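Local coordinates for protein beta-agarase (Persicobacter, PDB 6AII) that hydrolyses agarose as a GH16-family beta-agarase producing neoagarobiose and carries a bound calcium ion in its catalytic domain, at residues A[156-169]-A[291-303]. Numbering follows the deposited sequence.
Sequences GDPGRTGTAMNAWF and WNALAGRYPTDGE
E303 OE2 is gripped by two donors of segment 156-169, D157 N at 2.9 Å and R160 NE at 3.0 Å. Its partner oxygen OE1 takes R160 NH2 at 2.8 Å, completing a side-on salt bridge in which both carboxylate oxygens use their syn lone pairs and the guanidinium and carboxylate planes lie 24° apart. This ties the loop part of 156-169 to the start of helix 301-306, beside the beta-sandwich of the GH16 jelly-roll fold. E303 also closes a capping box on its own helix: T300 N donates to OE1 from above the carboxylate plane, and E303 N returns a bond to T300 OG1. R160 spends its remaining N-H groups on backbone carbonyls near its plane, NH2 on Y298 O and NH1 on both G296 O and A164 O, so its rotation is fixed by five bonds. A leucine in place of R160 would probably leave the E303 carboxylate without its charged mate and let the 296-298 backbone drift from segment 156-169. D157 runs past E303 the other way and turns its OD1 to R307.

Next along, G296, the first residue to leave helical angles, closes a Schellman motif, and T163 OG1 donates to A295 O at 2.7 Å. R297, its chain bent at chi3 (-53°), lays its guanidinium against F169, with CE2 3.3 Å above the guanidinium plane and the two planes 20° apart. W291 comes to F169 CE1 with its CZ3 edge. N292 OD1 is gripped side-on by R297 NE and NH2, while NH1 meets T163 O on a lone pair at 2.9 Å.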
loop_
_atom_site.group_PDB
_atom_site.type_symbol
_atom_site.label_atom_id
_atom_site.label_comp_id
_atom_site.label_asym_id
_atom_site.label_seq_id
_atom_site.Cartn_x
_atom_site.Cartn_y
_atom_site.Cartn_z
ATOM N N GLY A 156 10.943 13.648 9.554
ATOM C CA GLY A 156 11.469 13.469 10.862
ATOM C C GLY A 156 11.768 14.806 11.533
ATOM O O GLY A 156 11.481 15.893 11.001
ATOM N N ASP A 157 12.302 14.692 12.722
ATOM C CA ASP A 157 12.761 15.865 13.499
ATOM C C ASP A 157 14.102 16.321 12.923
ATOM O O ASP A 157 14.786 15.616 12.190
ATOM C CB ASP A 157 12.927 15.501 14.983
ATOM C CG ASP A 157 11.630 15.356 15.777
ATOM O OD1 ASP A 157 10.510 15.629 15.219
ATOM O OD2 ASP A 157 11.725 14.932 16.965
ATOM N N PRO A 158 14.474 17.588 13.277
ATOM C CA PRO A 158 15.744 18.118 12.797
ATOM C C PRO A 158 16.893 17.223 13.255
ATOM O O PRO A 158 16.779 16.514 14.246
ATOM C CB PRO A 158 15.821 19.507 13.467
ATOM C CG PRO A 158 14.389 19.928 13.627
ATOM C CD PRO A 158 13.623 18.627 13.871
ATOM N N GLY A 159 17.978 17.264 12.503
ATOM C CA GLY A 159 19.214 16.609 12.931
ATOM C C GLY A 159 19.600 15.434 12.064
ATOM O O GLY A 159 20.656 14.846 12.283
ATOM N N ARG A 160 18.755 15.061 11.075
ATOM C CA ARG A 160 19.121 13.947 10.248
ATOM C C ARG A 160 20.103 14.389 9.182
ATOM O O ARG A 160 19.875 15.417 8.523
ATOM C CB ARG A 160 17.861 13.356 9.594
ATOM C CG ARG A 160 16.973 12.613 10.576
ATOM C CD ARG A 160 15.596 12.221 9.960
ATOM N NE ARG A 160 14.898 11.284 10.850
ATOM C CZ ARG A 160 15.169 9.990 10.954
ATOM N NH1 ARG A 160 15.991 9.412 10.078
ATOM N NH2 ARG A 160 14.575 9.283 11.901
ATOM N N THR A 161 21.146 13.598 8.972
ATOM C CA THR A 161 22.121 13.854 7.953
ATOM C C THR A 161 22.456 12.576 7.198
ATOM O O THR A 161 22.141 11.450 7.602
ATOM C CB THR A 161 23.430 14.424 8.561
ATOM O OG1 THR A 161 23.964 13.468 9.489
ATOM C CG2 THR A 161 23.184 15.722 9.291
ATOM N N GLY A 162 23.121 12.741 6.069
ATOM C CA GLY A 162 23.560 11.618 5.246
ATOM C C GLY A 162 22.427 10.689 4.827
ATOM O O GLY A 162 21.328 11.121 4.403
ATOM N N THR A 163 22.629 9.408 5.029
ATOM C CA THR A 163 21.656 8.386 4.573
ATOM C C THR A 163 20.385 8.416 5.435
ATOM O O THR A 163 19.373 7.866 5.007
ATOM C CB THR A 163 22.241 6.969 4.575
ATOM O OG1 THR A 163 22.682 6.614 5.883
ATOM C CG2 THR A 163 23.385 6.912 3.590
ATOM N N ALA A 164 20.465 9.061 6.548
ATOM C CA ALA A 164 19.293 9.107 7.487
ATOM C C ALA A 164 18.273 10.145 6.991
ATOM O O ALA A 164 17.153 10.222 7.560
ATOM C CB ALA A 164 19.700 9.395 8.899
ATOM N N MET A 165 18.670 10.982 6.018
ATOM C CA MET A 165 17.702 11.946 5.501
ATOM C C MET A 165 16.636 11.180 4.724
ATOM O O MET A 165 16.930 10.353 3.897
ATOM C CB MET A 165 18.404 13.002 4.638
ATOM C CG MET A 165 19.301 13.804 5.549
ATOM S SD MET A 165 20.158 15.164 4.646
ATOM C CE MET A 165 20.882 14.304 3.266
ATOM N N ASN A 166 15.383 11.594 4.946
ATOM C CA ASN A 166 14.280 10.874 4.275
ATOM C C ASN A 166 13.623 11.660 3.127
ATOM O O ASN A 166 12.615 11.229 2.585
ATOM C CB ASN A 166 13.185 10.536 5.294
ATOM C CG ASN A 166 12.340 9.356 4.860
ATOM O OD1 ASN A 166 12.886 8.384 4.345
ATOM N ND2 ASN A 166 11.035 9.388 5.174
ATOM N N ALA A 167 14.150 12.806 2.726
ATOM C CA ALA A 167 13.476 13.656 1.715
ATOM C C ALA A 167 13.180 12.939 0.416
ATOM O O ALA A 167 12.014 13.044 -0.073
ATOM C CB ALA A 167 14.317 14.879 1.452
ATOM N N TRP A 168 14.107 12.188 -0.203
ATOM C CA TRP A 168 13.784 11.527 -1.485
ATOM C C TRP A 168 12.627 10.573 -1.306
ATOM O O TRP A 168 11.693 10.424 -2.124
ATOM C CB TRP A 168 15.033 10.810 -2.118
ATOM C CG TRP A 168 14.751 10.118 -3.439
ATOM C CD1 TRP A 168 15.077 10.642 -4.659
ATOM C CD2 TRP A 168 14.109 8.862 -3.720
ATOM N NE1 TRP A 168 14.672 9.798 -5.649
ATOM C CE2 TRP A 168 14.082 8.700 -5.131
ATOM C CE3 TRP A 168 13.537 7.831 -2.975
ATOM C CZ2 TRP A 168 13.531 7.595 -5.767
ATOM C CZ3 TRP A 168 12.979 6.741 -3.590
ATOM C CH2 TRP A 168 12.946 6.626 -4.991
ATOM N N PHE A 169 12.650 9.772 -0.232
ATOM C CA PHE A 169 11.724 8.771 -0.020
ATOM C C PHE A 169 10.367 9.407 0.278
ATOM O O PHE A 169 9.399 8.949 -0.277
ATOM C CB PHE A 169 12.159 7.809 1.079
ATOM C CG PHE A 169 13.454 7.125 0.700
ATOM C CD1 PHE A 169 13.441 5.988 -0.080
ATOM C CD2 PHE A 169 14.650 7.677 1.086
ATOM C CE1 PHE A 169 14.645 5.404 -0.459
ATOM C CE2 PHE A 169 15.839 7.110 0.660
ATOM C CZ PHE A 169 15.816 5.995 -0.104
ATOM N N TRP A 291 16.668 -2.209 4.751
ATOM C CA TRP A 291 17.506 -1.231 3.938
ATOM C C TRP A 291 17.330 0.194 4.526
ATOM O O TRP A 291 18.306 0.895 4.841
ATOM C CB TRP A 291 17.160 -1.315 2.427
ATOM C CG TRP A 291 15.716 -1.207 1.990
ATOM C CD1 TRP A 291 14.770 -2.208 1.972
ATOM C CD2 TRP A 291 15.071 -0.077 1.378
ATOM N NE1 TRP A 291 13.578 -1.762 1.456
ATOM C CE2 TRP A 291 13.732 -0.450 1.083
ATOM C CE3 TRP A 291 15.478 1.229 1.066
ATOM C CZ2 TRP A 291 12.814 0.443 0.509
ATOM C CZ3 TRP A 291 14.558 2.111 0.523
ATOM C CH2 TRP A 291 13.250 1.716 0.226
ATOM N N ASN A 292 16.106 0.511 4.863
ATOM C CA ASN A 292 15.859 1.808 5.418
ATOM C C ASN A 292 16.450 1.916 6.840
ATOM O O ASN A 292 17.057 2.903 7.207
ATOM C CB ASN A 292 14.377 2.174 5.390
ATOM C CG ASN A 292 13.892 2.625 4.025
ATOM O OD1 ASN A 292 14.475 3.529 3.415
ATOM N ND2 ASN A 292 12.783 2.053 3.570
ATOM N N ALA A 293 16.167 0.921 7.677
ATOM C CA ALA A 293 16.584 1.003 9.063
ATOM C C ALA A 293 18.113 1.055 9.179
ATOM O O ALA A 293 18.590 1.899 9.978
ATOM C CB ALA A 293 16.046 -0.146 9.836
ATOM N N LEU A 294 18.780 0.281 8.311
ATOM C CA LEU A 294 20.269 0.255 8.420
ATOM C C LEU A 294 20.873 1.593 7.966
ATOM O O LEU A 294 21.974 1.997 8.424
ATOM C CB LEU A 294 20.793 -0.922 7.602
ATOM C CG LEU A 294 20.523 -2.328 8.174
ATOM C CD1 LEU A 294 20.818 -3.417 7.167
ATOM C CD2 LEU A 294 21.275 -2.503 9.467
ATOM N N ALA A 295 20.126 2.322 7.158
ATOM C CA ALA A 295 20.537 3.655 6.674
ATOM C C ALA A 295 20.249 4.752 7.699
ATOM O O ALA A 295 20.675 5.912 7.471
ATOM C CB ALA A 295 19.860 3.916 5.315
ATOM N N GLY A 296 19.488 4.466 8.797
ATOM C CA GLY A 296 19.122 5.433 9.751
ATOM C C GLY A 296 17.742 6.050 9.474
ATOM O O GLY A 296 17.275 6.890 10.278
ATOM N N ARG A 297 17.087 5.553 8.403
ATOM C CA ARG A 297 15.710 5.996 8.056
ATOM C C ARG A 297 14.734 5.113 8.858
ATOM O O ARG A 297 14.027 4.255 8.356
ATOM C CB ARG A 297 15.512 5.937 6.545
ATOM C CG ARG A 297 16.345 6.979 5.790
ATOM C CD ARG A 297 16.157 6.992 4.278
ATOM N NE ARG A 297 16.343 5.694 3.700
ATOM C CZ ARG A 297 17.417 5.274 3.043
ATOM N NH1 ARG A 297 18.505 6.033 2.998
ATOM N NH2 ARG A 297 17.362 4.122 2.414
ATOM N N TYR A 298 14.621 5.518 10.105
ATOM C CA TYR A 298 14.036 4.757 11.142
ATOM C C TYR A 298 13.700 5.718 12.288
ATOM O O TYR A 298 14.511 6.602 12.587
ATOM C CB TYR A 298 15.148 3.777 11.597
ATOM C CG TYR A 298 14.679 2.744 12.563
ATOM C CD1 TYR A 298 15.230 2.544 13.824
ATOM C CD2 TYR A 298 13.557 2.001 12.192
ATOM C CE1 TYR A 298 14.789 1.511 14.633
ATOM C CE2 TYR A 298 13.054 1.019 13.024
ATOM C CZ TYR A 298 13.692 0.747 14.226
ATOM O OH TYR A 298 13.094 -0.220 14.948
ATOM N N PRO A 299 12.528 5.636 12.943
ATOM C CA PRO A 299 12.218 6.703 13.954
ATOM C C PRO A 299 13.217 6.765 15.115
ATOM O O PRO A 299 13.614 5.704 15.615
ATOM C CB PRO A 299 10.861 6.330 14.483
ATOM C CG PRO A 299 10.228 5.570 13.338
ATOM C CD PRO A 299 11.383 4.753 12.813
ATOM N N THR A 300 13.670 7.952 15.403
ATOM C CA THR A 300 14.506 8.129 16.626
ATOM C C THR A 300 13.594 8.022 17.833
ATOM O O THR A 300 12.423 8.243 17.764
ATOM C CB THR A 300 15.253 9.458 16.614
ATOM O OG1 THR A 300 14.334 10.546 16.637
ATOM C CG2 THR A 300 16.118 9.614 15.393
ATOM N N ASP A 301 14.189 7.818 19.029
ATOM C CA ASP A 301 13.422 7.925 20.252
ATOM C C ASP A 301 12.793 9.305 20.408
ATOM O O ASP A 301 11.624 9.408 20.828
ATOM C CB ASP A 301 14.357 7.646 21.439
ATOM C CG ASP A 301 14.815 6.211 21.596
ATOM O OD1 ASP A 301 14.382 5.313 20.822
ATOM O OD2 ASP A 301 15.613 5.988 22.563
ATOM N N GLY A 302 13.532 10.351 20.066
ATOM C CA GLY A 302 13.019 11.727 20.174
ATOM C C GLY A 302 11.749 11.882 19.369
ATOM O O GLY A 302 10.783 12.484 19.826
ATOM N N GLU A 303 11.780 11.330 18.152
ATOM C CA GLU A 303 10.594 11.414 17.270
ATOM C C GLU A 303 9.443 10.576 17.826
ATOM O O GLU A 303 8.301 11.055 17.945
ATOM C CB GLU A 303 10.994 10.944 15.874
ATOM C CG GLU A 303 11.859 11.926 15.100
ATOM C CD GLU A 303 12.665 11.326 13.944
ATOM O OE1 GLU A 303 12.556 10.128 13.643
ATOM O OE2 GLU A 303 13.418 12.105 13.287
HETATM O O HOH W 1 9.644 15.115 18.523
HETATM O O HOH W 2 15.706 13.435 14.036
HETATM O O HOH W 3 12.616 5.678 4.120
#